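Local coordinates for protein inositol 2-dehydrogenase/D-chiro-inositol 3-dehydrogenase (Lactobacillus casei, PDB 4MIY) that oxidises myo-inositol and D-chiro-inositol to their keto derivatives, passing the hydride to NAD, as a member of the Gfo/Idh/MocA family, at residues H17-R20 with L21-L25; E177-E180 with M181-L184; E271-W274 with I275-F278; F278-A281 with Y282-V286; E285-E288 with F289-V293. One frame throughout, in Å; residues are numbered along the deposited sequence.

Along the chain the five contacts follow in numerical order, each a local set of bonds between residues a turn or so apart. Contact 1 lies on helix 12-24 of the NAD-binding Rossmann fold; contacts 2 to 5 lie in the stretch of the C-terminal alpha/beta family. Contact 3 covers helix 274-277 and runs through Phe278 into contact 4, which overlaps contact 5 at Glu285 and Val286 on helix 279-294. That helix returns to pack on helix 12-24, so contact 1 touches contacts 4 and 5, with centres about 11 and 12 Å away. Contact 2, on helix 168-185, is about 27 Å from contact 1, between centres. Contacts 3 and 4 bring Trp274 and Tyr282 to NAD.

Contact 1 (H17-R20 with L21-L25); sequences HIDR and LTNVL
Asp19 and Asn23, one helical turn apart, join through their side chains: ND2 of Asn23 gives a hydrogen bond to OD1 of Asp19 at 2.8 Å. The bond is nearly straight (174°), lies in the amide plane and meets the oxygen almost along its C-O axis, although the carboxylate and amide planes are turned 65° apart. Asp19 reaches forward because its CG stands anti to the backbone N (chi1 -176°), and the two side chains cross at about a right angle. The hydroxyl of Thr22 turns to the preceding turn, where OG1 donates to Ile18 O at 2.7 Å. The amide N of Thr22 reaches that same carbonyl oxygen from the other face of its plane, so two donors grip it. Toward the helix end the turns widen: Leu25 N binds Arg20 O at 2.9 Å, an i to i+5 bond, and Val24 N comes to the same oxygen from above the carbonyl plane. Leu25 CD1 packs 4.0 Å from Arg20 CB. The chain of Arg20 bends at chi3, which brings NE to His17 ND1 at 3.1 Å, while NE2 of that imidazole binds Glu96. Leu21 and Ile18 lean on strand 3-8, as expected of the first helix in the beta-alpha-beta unit of a Rossmann fold, ending here in a pi-type turn.

Contact 2 (E177-E180 with M181-L184); sequences EIDE and MHWL
Met181 lies alongside Glu177, the two side chains pointing the same way from one face of helix 168-185, a buried helix of the C-terminal alpha/beta domain that packs on strand 237-244. CE of Met181 ends 4.0 Å from Glu177 CG and 3.8 Å from Glu180 OE2; a bend at chi2 (-57°) turns the thioether back toward these two acids. The side chain of Glu180 is extended and crosses that of Met181 at a slant. Both carboxylates form salt bridges with Arg127, which probably offsets the closeness of two buried acids. Beneath them run the routine helical bonds, Met181 N to Glu177 O and Leu184 N to Glu180 O.

Another face of the helix carries Asp179 and His182. The imidazole takes the position between backbone N and carbonyl carbon (chi1 73°), which folds it back over the preceding turn: Asp179 O sits over one ring face, and Ile178 O lies near the ring plane, 3.3 Å from CD2. Carboxylate and ring stand almost perpendicular, 83° apart, and Arg128 forms a salt bridge with Asp179. A water spans the remaining gap, donating to Asp179 OD1 at 2.7 Å and lying in the imidazole plane 2.6 Å from His182 NE2.

Contact 3 (E271-W274 with I275-F278); sequences EMSW and INRF. With NAD (nicotinamide-adenine-dinucleotide), chain E.
A helix N-cap beside the nicotinamide site opens this segment, with Ser273 as the capping residue of helix 274-277. Its OG accepts from Asn276 N at 3.1 Å. The carbonyl of the same serine takes Arg277 N in its plane, also at 3.1 Å, and so begins the regular helical bonding. Ahead of the cap, Glu271 curls its carboxylate back on its own loop, where the anti lone pair of OE2 receives Ser273 N at 3.0 Å. The same oxygen packs against Asn276 CB, and the carboxylate and Asn276 amide planes stand 82° apart.

Trp274, the first helical residue, holds its indole between backbone N and carbonyl carbon (chi1 53°), which lays the ring over Ile275. Ile275 CG1 sits over the six-membered ring in a CH-pi contact, 3.6 Å from its centroid and 14° off the normal. CZ3 of the indole reaches NAD C4N at 3.9 Å, and CH2 comes equally near. The guanidinium of Arg277 has Phe278 against one face and is paired with Asp130. Carbon C4N is where the nicotinamide gains hydride, so the CZ3 and CH2 carbons offer an apolar surface beside the redox-active carbon, and the CH-pi contact with Ile275 is consistent with holding the indole in place.

Contact 4 (F278-A281 with Y282-V286); sequences FIQA and YNTEV. With NAD (nicotinamide-adenine-dinucleotide), chain E.
Gln280 and Thr284 meet through their polar ends, NE2 of the amide donating to OG1 at 3.0 Å, in the amide plane and at 157°. The Gln280 chain leaves along the carbonyl side (chi1 171°), and a bend at chi2 then carries the amide over the next turn. Both ends of the amide have further partners: NE2 also donates to Tyr129 O, and OE1 accepts from Gln131 N. The carbonyls of residues 278 to 281 are each taken by the amide four residues on, as in Tyr282 N to Phe278 O at 3.0 Å.

Ile279 O accepts twice, from Asn283 N and from a water that donates to it at 2.8 Å and to Asn283 OD1 at 2.6 Å, tying side chain to backbone. Asn283 ND2 lies beside Ile279 CG2, the two side chains running the same way. Tyr282 has Phe278 CB 4.0 Å from its CE2, and its hydroxyl O lies 2.7 Å from NAD N7N, which is at the ring edge and in its plane. Beyond the segment, Tyr282 and Asn283 pack on Arg20 of helix 12-24, and Tyr282 also touches Met13; the start of helix 279-294 thus packs beside helix 12-24 while Tyr282 points its hydroxyl at the carboxamide.

Contact 5 (E285-E288 with F289-V293); sequences EVQE and FIDEV. Unlike the reference sequence in segment 289-293: Glu292 (reference Gln).
Phe289 begins the second turn by giving its backbone N to Glu285 O, and its ring leads off the helix toward strand 92-95. There it meets Phe94 edge-to-face, while Val293 CG2, one turn on, lies 3.9 Å above one ring face. Ile290 follows with a nearly straight bond (177°) from its N to Val286 O at 3.0 Å. Its CG1 comes 3.4 Å from that same oxygen and 4.4 Å from Val286 CG1, a loose apolar pair that both residues extend onto Leu21 of helix 12-24.

Asp291 makes the side-chain hydrogen bond between the two segments. Gln287 NE2 donates to its OD1 at 3.0 Å, approaching from above the carboxylate plane with the angle opened to 140°, although the amide and carboxylate planes are only 29° apart. The aspartate CG folds beside its own N and the glutamine chain bends at chi2, which brings the groups together from successive turns. The other partner of NE2 is Thr26 O, so the amide ties this helix to the loop after helix 12-24.

Glu292, which differs from the reference sequence, gives its N to Glu288 O and rests its CG 3.4 Å from that oxygen. The two carboxylates remain apart, and Glu288 instead binds Tyr129 OH. Val293 closes the segment by packing on Phe92. Although it comes late in the chain, helix 279-294 thus lays its Val286, Ile290, Phe289 and Val293 side against helix 12-24 and strands 92-95 and 121-123 of the Rossmann fold.

Contact 1 (H17-R20 with L21-L25)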
# COMPACT_ATOMS: atom_id res chain seq x y z
N HIS A 17 -1.51 29.21 18.81
CA HIS A 17 -2.62 28.94 19.74
C HIS A 17 -3.66 30.06 19.73
O HIS A 17 -4.81 29.82 19.80
CB HIS A 17 -2.11 28.70 21.13
CG HIS A 17 -1.59 27.33 21.36
ND1 HIS A 17 -2.16 26.22 20.80
CD2 HIS A 17 -0.56 26.88 22.10
CE1 HIS A 17 -1.50 25.16 21.17
NE2 HIS A 17 -0.53 25.53 21.98
N ILE A 18 -3.20 31.30 19.65
CA ILE A 18 -4.12 32.41 19.48
C ILE A 18 -4.95 32.29 18.23
O ILE A 18 -6.12 32.52 18.24
CB ILE A 18 -3.39 33.77 19.50
CG1 ILE A 18 -2.81 34.02 20.88
CG2 ILE A 18 -4.28 34.90 19.00
CD1 ILE A 18 -1.95 35.25 20.95
N ASP A 19 -4.29 31.95 17.14
CA ASP A 19 -4.98 31.70 15.91
C ASP A 19 -6.05 30.60 16.06
O ASP A 19 -7.13 30.70 15.58
CB ASP A 19 -3.97 31.32 14.83
CG ASP A 19 -4.59 31.14 13.50
OD1 ASP A 19 -5.22 32.08 13.05
OD2 ASP A 19 -4.48 30.07 12.92
N ARG A 20 -5.67 29.54 16.76
CA ARG A 20 -6.58 28.46 17.05
C ARG A 20 -7.81 28.95 17.81
O ARG A 20 -8.90 28.68 17.42
CB ARG A 20 -5.87 27.32 17.82
CG ARG A 20 -5.22 26.31 16.89
CD ARG A 20 -4.57 25.14 17.56
NE ARG A 20 -3.24 25.42 18.04
CZ ARG A 20 -2.14 25.33 17.33
NH1 ARG A 20 -2.15 24.97 16.07
NH2 ARG A 20 -1.00 25.59 17.89
N LEU A 21 -7.57 29.70 18.86
CA LEU A 21 -8.64 30.17 19.71
C LEU A 21 -9.50 31.21 19.04
O LEU A 21 -10.64 31.33 19.34
CB LEU A 21 -8.09 30.70 21.02
CG LEU A 21 -7.36 29.65 21.83
CD1 LEU A 21 -6.57 30.31 22.83
CD2 LEU A 21 -8.28 28.69 22.49
N THR A 22 -8.93 31.93 18.10
CA THR A 22 -9.60 33.06 17.47
C THR A 22 -10.29 32.71 16.18
O THR A 22 -11.36 33.19 15.88
CB THR A 22 -8.56 34.16 17.19
OG1 THR A 22 -7.94 34.50 18.43
CG2 THR A 22 -9.19 35.37 16.61
N ASN A 23 -9.63 31.90 15.40
CA ASN A 23 -10.05 31.70 14.08
C ASN A 23 -10.56 30.29 13.83
O ASN A 23 -11.47 30.10 13.08
CB ASN A 23 -8.91 32.06 13.14
CG ASN A 23 -8.62 33.54 13.14
OD1 ASN A 23 -9.52 34.33 13.17
ND2 ASN A 23 -7.38 33.90 13.13
N VAL A 24 -9.96 29.32 14.45
CA VAL A 24 -10.19 27.93 14.07
C VAL A 24 -11.26 27.22 14.91
O VAL A 24 -12.13 26.59 14.39
CB VAL A 24 -8.88 27.15 14.12
CG1 VAL A 24 -9.08 25.69 13.71
CG2 VAL A 24 -7.82 27.80 13.24
N LEU A 25 -11.16 27.37 16.22
CA LEU A 25 -11.94 26.59 17.15
C LEU A 25 -13.11 27.38 17.72
O LEU A 25 -13.17 28.56 17.57
CB LEU A 25 -11.04 26.16 18.28
CG LEU A 25 -9.77 25.39 17.93
CD1 LEU A 25 -8.98 25.13 19.13
CD2 LEU A 25 -10.10 24.09 17.23

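Contact 2 (E177-E180 with M181-L184)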
# COMPACT_ATOMS: atom_id res chain seq x y z
N GLU A 177 7.54 10.99 21.98
CA GLU A 177 7.49 9.57 22.18
C GLU A 177 7.52 9.24 23.67
O GLU A 177 6.91 8.31 24.10
CB GLU A 177 8.64 8.88 21.45
CG GLU A 177 8.48 8.73 19.94
CD GLU A 177 8.63 10.02 19.14
OE1 GLU A 177 9.32 10.92 19.58
OE2 GLU A 177 8.00 10.09 18.10
N ILE A 178 8.27 10.02 24.43
CA ILE A 178 8.34 9.81 25.86
C ILE A 178 6.98 9.92 26.52
O ILE A 178 6.63 9.09 27.30
CB ILE A 178 9.33 10.74 26.51
CG1 ILE A 178 10.76 10.23 26.27
CG2 ILE A 178 9.07 10.83 27.98
CD1 ILE A 178 11.80 11.28 26.52
N ASP A 179 6.19 10.91 26.15
CA ASP A 179 4.85 10.98 26.65
C ASP A 179 3.93 9.90 26.08
O ASP A 179 3.10 9.36 26.77
CB ASP A 179 4.23 12.32 26.42
CG ASP A 179 2.77 12.34 26.81
OD1 ASP A 179 2.46 12.42 27.99
OD2 ASP A 179 1.95 12.21 25.92
N GLU A 180 4.12 9.59 24.82
CA GLU A 180 3.21 8.73 24.08
C GLU A 180 3.23 7.27 24.49
O GLU A 180 2.22 6.67 24.60
CB GLU A 180 3.58 8.82 22.59
CG GLU A 180 2.68 8.13 21.64
CD GLU A 180 3.17 8.27 20.23
OE1 GLU A 180 3.19 9.36 19.71
OE2 GLU A 180 3.52 7.24 19.66
N MET A 181 4.40 6.72 24.73
CA MET A 181 4.48 5.30 24.92
C MET A 181 3.86 4.73 26.19
O MET A 181 3.26 3.71 26.16
CB MET A 181 5.92 4.80 24.77
CG MET A 181 6.58 5.14 23.44
SD MET A 181 5.65 4.50 22.04
CE MET A 181 6.60 5.24 20.72
N HIS A 182 4.05 5.40 27.30
CA HIS A 182 3.46 4.96 28.52
C HIS A 182 1.94 5.04 28.50
O HIS A 182 1.29 4.17 29.01
CB HIS A 182 4.11 5.62 29.76
CG HIS A 182 3.77 7.05 29.97
ND1 HIS A 182 2.66 7.46 30.66
CD2 HIS A 182 4.44 8.18 29.64
CE1 HIS A 182 2.63 8.77 30.68
NE2 HIS A 182 3.70 9.23 30.08
N TRP A 183 1.41 6.04 27.83
CA TRP A 183 -0.02 6.15 27.58
C TRP A 183 -0.53 5.07 26.65
O TRP A 183 -1.48 4.46 26.92
CB TRP A 183 -0.33 7.52 27.00
CG TRP A 183 -1.66 7.70 26.33
CD1 TRP A 183 -2.84 7.92 26.93
CD2 TRP A 183 -1.92 7.72 24.92
NE1 TRP A 183 -3.82 8.06 26.00
CE2 TRP A 183 -3.27 7.96 24.75
CE3 TRP A 183 -1.13 7.58 23.79
CZ2 TRP A 183 -3.85 8.03 23.52
CZ3 TRP A 183 -1.72 7.64 22.57
CH2 TRP A 183 -3.04 7.87 22.45
N LEU A 184 0.18 4.86 25.55
CA LEU A 184 -0.16 3.83 24.59
C LEU A 184 -0.32 2.48 25.21
O LEU A 184 -1.23 1.77 24.94
CB LEU A 184 0.92 3.74 23.52
CG LEU A 184 0.78 2.64 22.45
CD1 LEU A 184 -0.39 2.86 21.54
CD2 LEU A 184 2.00 2.53 21.64
O HOH W 1 4.31 11.80 29.88

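Contact 3 (E271-W274 with I275-F278)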
# COMPACT_ATOMS: atom_id res chain seq x y z
N GLU A 271 5.11 14.69 3.70
CA GLU A 271 5.08 15.89 4.50
C GLU A 271 6.48 16.39 4.88
O GLU A 271 7.33 15.64 5.22
CB GLU A 271 4.27 15.60 5.75
CG GLU A 271 4.11 16.77 6.63
CD GLU A 271 3.38 17.88 5.94
OE1 GLU A 271 2.22 17.72 5.62
OE2 GLU A 271 3.98 18.91 5.70
N MET A 272 6.69 17.68 4.76
CA MET A 272 7.96 18.24 5.14
C MET A 272 7.93 19.03 6.44
O MET A 272 8.94 19.37 6.96
CB MET A 272 8.53 19.12 4.02
CG MET A 272 9.05 18.39 2.78
SD MET A 272 10.59 17.49 3.05
CE MET A 272 11.79 18.73 3.40
N SER A 273 6.73 19.28 6.96
CA SER A 273 6.53 20.16 8.11
C SER A 273 5.85 19.48 9.28
O SER A 273 4.77 19.02 9.15
CB SER A 273 5.69 21.32 7.65
OG SER A 273 5.10 21.98 8.71
N TRP A 274 6.48 19.43 10.43
CA TRP A 274 5.76 18.88 11.57
C TRP A 274 4.56 19.72 11.92
O TRP A 274 3.63 19.25 12.48
CB TRP A 274 6.64 18.73 12.78
CG TRP A 274 7.39 19.95 13.17
CD1 TRP A 274 8.63 20.26 12.82
CD2 TRP A 274 6.94 20.98 14.04
NE1 TRP A 274 9.00 21.44 13.38
CE2 TRP A 274 7.98 21.90 14.14
CE3 TRP A 274 5.76 21.23 14.69
CZ2 TRP A 274 7.88 23.03 14.90
CZ3 TRP A 274 5.67 22.35 15.43
CH2 TRP A 274 6.73 23.24 15.54
N ILE A 275 4.60 20.99 11.56
CA ILE A 275 3.49 21.86 11.83
C ILE A 275 2.27 21.37 11.12
O ILE A 275 1.22 21.30 11.69
CB ILE A 275 3.80 23.27 11.38
CG1 ILE A 275 4.80 23.87 12.34
CG2 ILE A 275 2.58 24.12 11.39
CD1 ILE A 275 5.48 25.01 11.78
N ASN A 276 2.42 21.02 9.88
CA ASN A 276 1.32 20.59 9.11
C ASN A 276 0.87 19.18 9.50
O ASN A 276 -0.28 18.91 9.55
CB ASN A 276 1.64 20.71 7.64
CG ASN A 276 1.78 22.14 7.19
OD1 ASN A 276 1.40 23.07 7.89
ND2 ASN A 276 2.32 22.33 6.01
N ARG A 277 1.81 18.33 9.84
CA ARG A 277 1.49 16.96 10.25
C ARG A 277 0.54 16.89 11.43
O ARG A 277 -0.27 16.06 11.48
CB ARG A 277 2.77 16.16 10.55
CG ARG A 277 2.57 14.79 11.14
CD ARG A 277 1.83 13.81 10.22
NE ARG A 277 1.62 12.52 10.86
CZ ARG A 277 0.63 12.28 11.69
NH1 ARG A 277 -0.26 13.21 11.97
NH2 ARG A 277 0.48 11.09 12.23
N PHE A 278 0.69 17.82 12.34
CA PHE A 278 -0.04 17.77 13.60
C PHE A 278 -1.09 18.86 13.79
O PHE A 278 -1.60 19.01 14.85
CB PHE A 278 0.92 17.58 14.80
CG PHE A 278 1.54 16.21 14.85
CD1 PHE A 278 0.77 15.10 15.06
CD2 PHE A 278 2.88 16.02 14.66
CE1 PHE A 278 1.30 13.86 15.09
CE2 PHE A 278 3.40 14.78 14.70
CZ PHE A 278 2.62 13.70 14.92
PA NAD E . 9.35 31.33 20.70
O1A NAD E . 10.69 31.63 21.15
O2A NAD E . 8.89 31.68 19.43
O5B NAD E . 8.26 32.10 21.56
C5B NAD E . 8.27 32.18 22.92
C4B NAD E . 7.74 33.56 23.34
O4B NAD E . 7.81 33.59 24.75
C3B NAD E . 8.63 34.74 22.96
O3B NAD E . 7.87 35.72 22.40
C2B NAD E . 9.29 35.18 24.24
O2B NAD E . 9.58 36.55 24.27
C1B NAD E . 8.24 34.87 25.24
N9A NAD E . 8.71 34.68 26.59
C8A NAD E . 9.79 34.10 27.01
N7A NAD E . 9.86 34.03 28.33
C5A NAD E . 8.75 34.59 28.79
C6A NAD E . 8.16 34.89 30.08
N6A NAD E . 8.71 34.56 31.22
N1A NAD E . 6.97 35.45 30.07
C2A NAD E . 6.36 35.80 29.00
N3A NAD E . 6.85 35.59 27.80
C4A NAD E . 8.01 35.00 27.65
O3 NAD E . 9.18 29.80 21.05
PN NAD E . 7.94 28.81 20.64
O1N NAD E . 8.35 28.01 19.50
O2N NAD E . 6.80 29.59 20.33
O5D NAD E . 7.83 27.82 21.79
C5D NAD E . 7.14 28.19 22.95
C4D NAD E . 6.79 27.00 23.78
O4D NAD E . 5.95 26.17 22.99
C3D NAD E . 8.01 26.21 24.15
O3D NAD E . 7.81 25.67 25.42
C2D NAD E . 7.98 25.13 23.07
O2D NAD E . 8.63 24.03 23.58
C1D NAD E . 6.50 24.89 22.92
N1N NAD E . 6.17 24.24 21.65
C2N NAD E . 5.52 23.09 21.64
C3N NAD E . 5.21 22.40 20.48
C7N NAD E . 4.44 21.10 20.53
O7N NAD E . 3.75 20.81 21.45
N7N NAD E . 4.56 20.36 19.50
C4N NAD E . 5.56 22.99 19.28
C5N NAD E . 6.23 24.19 19.33
C6N NAD E . 6.53 24.78 20.53

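Contact 4 (F278-A281 with Y282-V286)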
# COMPACT_ATOMS: atom_id res chain seq x y z
N PHE A 278 0.69 17.82 12.34
CA PHE A 278 -0.04 17.77 13.60
C PHE A 278 -1.09 18.86 13.79
O PHE A 278 -1.60 19.01 14.85
CB PHE A 278 0.92 17.58 14.80
CG PHE A 278 1.54 16.21 14.85
CD1 PHE A 278 0.77 15.10 15.06
CD2 PHE A 278 2.88 16.02 14.66
CE1 PHE A 278 1.30 13.86 15.09
CE2 PHE A 278 3.40 14.78 14.70
CZ PHE A 278 2.62 13.70 14.92
N ILE A 279 -1.45 19.54 12.72
CA ILE A 279 -2.49 20.55 12.74
C ILE A 279 -3.76 20.02 13.42
O ILE A 279 -4.33 20.65 14.26
CB ILE A 279 -2.89 21.06 11.33
CG1 ILE A 279 -1.87 22.03 10.76
CG2 ILE A 279 -4.18 21.83 11.39
CD1 ILE A 279 -2.08 22.36 9.28
N GLN A 280 -4.18 18.82 13.03
CA GLN A 280 -5.39 18.24 13.57
C GLN A 280 -5.26 17.98 15.05
O GLN A 280 -6.14 18.29 15.79
CB GLN A 280 -5.76 16.94 12.82
CG GLN A 280 -6.88 16.16 13.44
CD GLN A 280 -6.43 15.08 14.38
OE1 GLN A 280 -5.65 14.23 14.03
NE2 GLN A 280 -6.91 15.13 15.59
N ALA A 281 -4.16 17.41 15.47
CA ALA A 281 -3.98 17.10 16.87
C ALA A 281 -3.98 18.34 17.74
O ALA A 281 -4.58 18.35 18.76
CB ALA A 281 -2.74 16.29 17.07
N TYR A 282 -3.34 19.39 17.27
CA TYR A 282 -3.38 20.64 18.00
C TYR A 282 -4.78 21.19 18.13
O TYR A 282 -5.17 21.61 19.17
CB TYR A 282 -2.46 21.72 17.40
CG TYR A 282 -0.98 21.42 17.41
CD1 TYR A 282 -0.31 21.15 18.56
CD2 TYR A 282 -0.26 21.51 16.26
CE1 TYR A 282 1.04 20.90 18.55
CE2 TYR A 282 1.06 21.27 16.23
CZ TYR A 282 1.73 20.97 17.37
OH TYR A 282 3.08 20.73 17.29
N ASN A 283 -5.53 21.16 17.06
CA ASN A 283 -6.89 21.61 17.09
C ASN A 283 -7.71 20.79 18.07
O ASN A 283 -8.37 21.33 18.88
CB ASN A 283 -7.51 21.54 15.71
CG ASN A 283 -7.05 22.65 14.81
OD1 ASN A 283 -6.50 23.62 15.23
ND2 ASN A 283 -7.28 22.48 13.54
N THR A 284 -7.60 19.47 18.00
CA THR A 284 -8.37 18.61 18.88
C THR A 284 -8.04 18.77 20.36
O THR A 284 -8.92 18.82 21.18
CB THR A 284 -8.24 17.15 18.44
OG1 THR A 284 -8.73 17.02 17.11
CG2 THR A 284 -9.03 16.24 19.33
N GLU A 285 -6.77 18.90 20.64
CA GLU A 285 -6.27 19.08 21.97
C GLU A 285 -6.78 20.36 22.63
O GLU A 285 -7.26 20.33 23.71
CB GLU A 285 -4.77 19.07 21.87
CG GLU A 285 -4.03 19.75 22.91
CD GLU A 285 -2.53 19.88 22.62
OE1 GLU A 285 -1.82 19.13 23.23
OE2 GLU A 285 -2.11 20.73 21.87
N VAL A 286 -6.69 21.45 21.93
CA VAL A 286 -7.12 22.72 22.44
C VAL A 286 -8.64 22.82 22.51
O VAL A 286 -9.16 23.37 23.44
CB VAL A 286 -6.51 23.86 21.62
CG1 VAL A 286 -7.04 25.15 22.08
CG2 VAL A 286 -5.05 23.83 21.74
PA NAD E . 9.35 31.33 20.70
O1A NAD E . 10.69 31.63 21.15
O2A NAD E . 8.89 31.68 19.43
O5B NAD E . 8.26 32.10 21.56
C5B NAD E . 8.27 32.18 22.92
C4B NAD E . 7.74 33.56 23.34
O4B NAD E . 7.81 33.59 24.75
C3B NAD E . 8.63 34.74 22.96
O3B NAD E . 7.87 35.72 22.40
C2B NAD E . 9.29 35.18 24.24
O2B NAD E . 9.58 36.55 24.27
C1B NAD E . 8.24 34.87 25.24
N9A NAD E . 8.71 34.68 26.59
C8A NAD E . 9.79 34.10 27.01
N7A NAD E . 9.86 34.03 28.33
C5A NAD E . 8.75 34.59 28.79
C6A NAD E . 8.16 34.89 30.08
N6A NAD E . 8.71 34.56 31.22
N1A NAD E . 6.97 35.45 30.07
C2A NAD E . 6.36 35.80 29.00
N3A NAD E . 6.85 35.59 27.80
C4A NAD E . 8.01 35.00 27.65
O3 NAD E . 9.18 29.80 21.05
PN NAD E . 7.94 28.81 20.64
O1N NAD E . 8.35 28.01 19.50
O2N NAD E . 6.80 29.59 20.33
O5D NAD E . 7.83 27.82 21.79
C5D NAD E . 7.14 28.19 22.95
C4D NAD E . 6.79 27.00 23.78
O4D NAD E . 5.95 26.17 22.99
C3D NAD E . 8.01 26.21 24.15
O3D NAD E . 7.81 25.67 25.42
C2D NAD E . 7.98 25.13 23.07
O2D NAD E . 8.63 24.03 23.58
C1D NAD E . 6.50 24.89 22.92
N1N NAD E . 6.17 24.24 21.65
C2N NAD E . 5.52 23.09 21.64
C3N NAD E . 5.21 22.40 20.48
C7N NAD E . 4.44 21.10 20.53
O7N NAD E . 3.75 20.81 21.45
N7N NAD E . 4.56 20.36 19.50
C4N NAD E . 5.56 22.99 19.28
C5N NAD E . 6.23 24.19 19.33
C6N NAD E . 6.53 24.78 20.53
O HOH W 2 -4.06 23.47 14.50

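Contact 5 (E285-E288 with F289-V293)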
# COMPACT_ATOMS: atom_id res chain seq x y z
N GLU A 285 -6.77 18.90 20.64
CA GLU A 285 -6.27 19.08 21.97
C GLU A 285 -6.78 20.36 22.63
O GLU A 285 -7.26 20.33 23.71
CB GLU A 285 -4.77 19.07 21.87
CG GLU A 285 -4.03 19.75 22.91
CD GLU A 285 -2.53 19.88 22.62
OE1 GLU A 285 -1.82 19.13 23.23
OE2 GLU A 285 -2.11 20.73 21.87
N VAL A 286 -6.69 21.45 21.93
CA VAL A 286 -7.12 22.72 22.44
C VAL A 286 -8.64 22.82 22.51
O VAL A 286 -9.16 23.37 23.44
CB VAL A 286 -6.51 23.86 21.62
CG1 VAL A 286 -7.04 25.15 22.08
CG2 VAL A 286 -5.05 23.83 21.74
N GLN A 287 -9.34 22.24 21.57
CA GLN A 287 -10.77 22.27 21.64
C GLN A 287 -11.27 21.50 22.83
O GLN A 287 -12.21 21.90 23.46
CB GLN A 287 -11.40 21.70 20.39
CG GLN A 287 -12.91 21.85 20.33
CD GLN A 287 -13.35 23.27 20.19
OE1 GLN A 287 -13.25 23.86 19.15
NE2 GLN A 287 -13.88 23.81 21.25
N GLU A 288 -10.64 20.40 23.15
CA GLU A 288 -11.04 19.63 24.31
C GLU A 288 -10.80 20.42 25.62
O GLU A 288 -11.64 20.43 26.49
CB GLU A 288 -10.30 18.31 24.38
CG GLU A 288 -10.78 17.39 25.47
CD GLU A 288 -9.91 16.20 25.65
OE1 GLU A 288 -8.86 16.33 26.24
OE2 GLU A 288 -10.27 15.15 25.16
N PHE A 289 -9.68 21.09 25.73
CA PHE A 289 -9.39 21.89 26.90
C PHE A 289 -10.46 22.97 27.07
O PHE A 289 -11.02 23.12 28.11
CB PHE A 289 -7.98 22.50 26.79
CG PHE A 289 -7.62 23.42 27.92
CD1 PHE A 289 -7.23 22.93 29.13
CD2 PHE A 289 -7.71 24.76 27.77
CE1 PHE A 289 -6.93 23.79 30.16
CE2 PHE A 289 -7.40 25.59 28.80
CZ PHE A 289 -7.03 25.10 29.97
N ILE A 290 -10.74 23.71 26.02
CA ILE A 290 -11.76 24.72 26.06
C ILE A 290 -13.14 24.15 26.45
O ILE A 290 -13.80 24.72 27.27
CB ILE A 290 -11.86 25.45 24.72
CG1 ILE A 290 -10.60 26.28 24.44
CG2 ILE A 290 -13.11 26.33 24.66
CD1 ILE A 290 -10.23 27.26 25.52
N ASP A 291 -13.53 23.03 25.88
CA ASP A 291 -14.78 22.40 26.21
C ASP A 291 -14.89 22.01 27.68
O ASP A 291 -15.92 22.10 28.27
CB ASP A 291 -14.99 21.15 25.37
CG ASP A 291 -15.25 21.43 23.90
OD1 ASP A 291 -15.45 22.55 23.48
OD2 ASP A 291 -15.30 20.46 23.16
N GLU A 292 -13.80 21.56 28.27
CA GLU A 292 -13.80 21.26 29.67
C GLU A 292 -13.95 22.50 30.52
O GLU A 292 -14.69 22.51 31.45
CB GLU A 292 -12.53 20.49 30.06
CG GLU A 292 -12.46 19.09 29.53
CD GLU A 292 -13.61 18.22 29.99
OE1 GLU A 292 -14.38 17.80 29.14
OE2 GLU A 292 -13.71 17.94 31.17
N VAL A 293 -13.24 23.55 30.18
CA VAL A 293 -13.30 24.77 30.91
C VAL A 293 -14.69 25.32 30.85
O VAL A 293 -15.23 25.77 31.82
CB VAL A 293 -12.31 25.82 30.41
CG1 VAL A 293 -12.44 27.06 31.21
CG2 VAL A 293 -10.91 25.32 30.55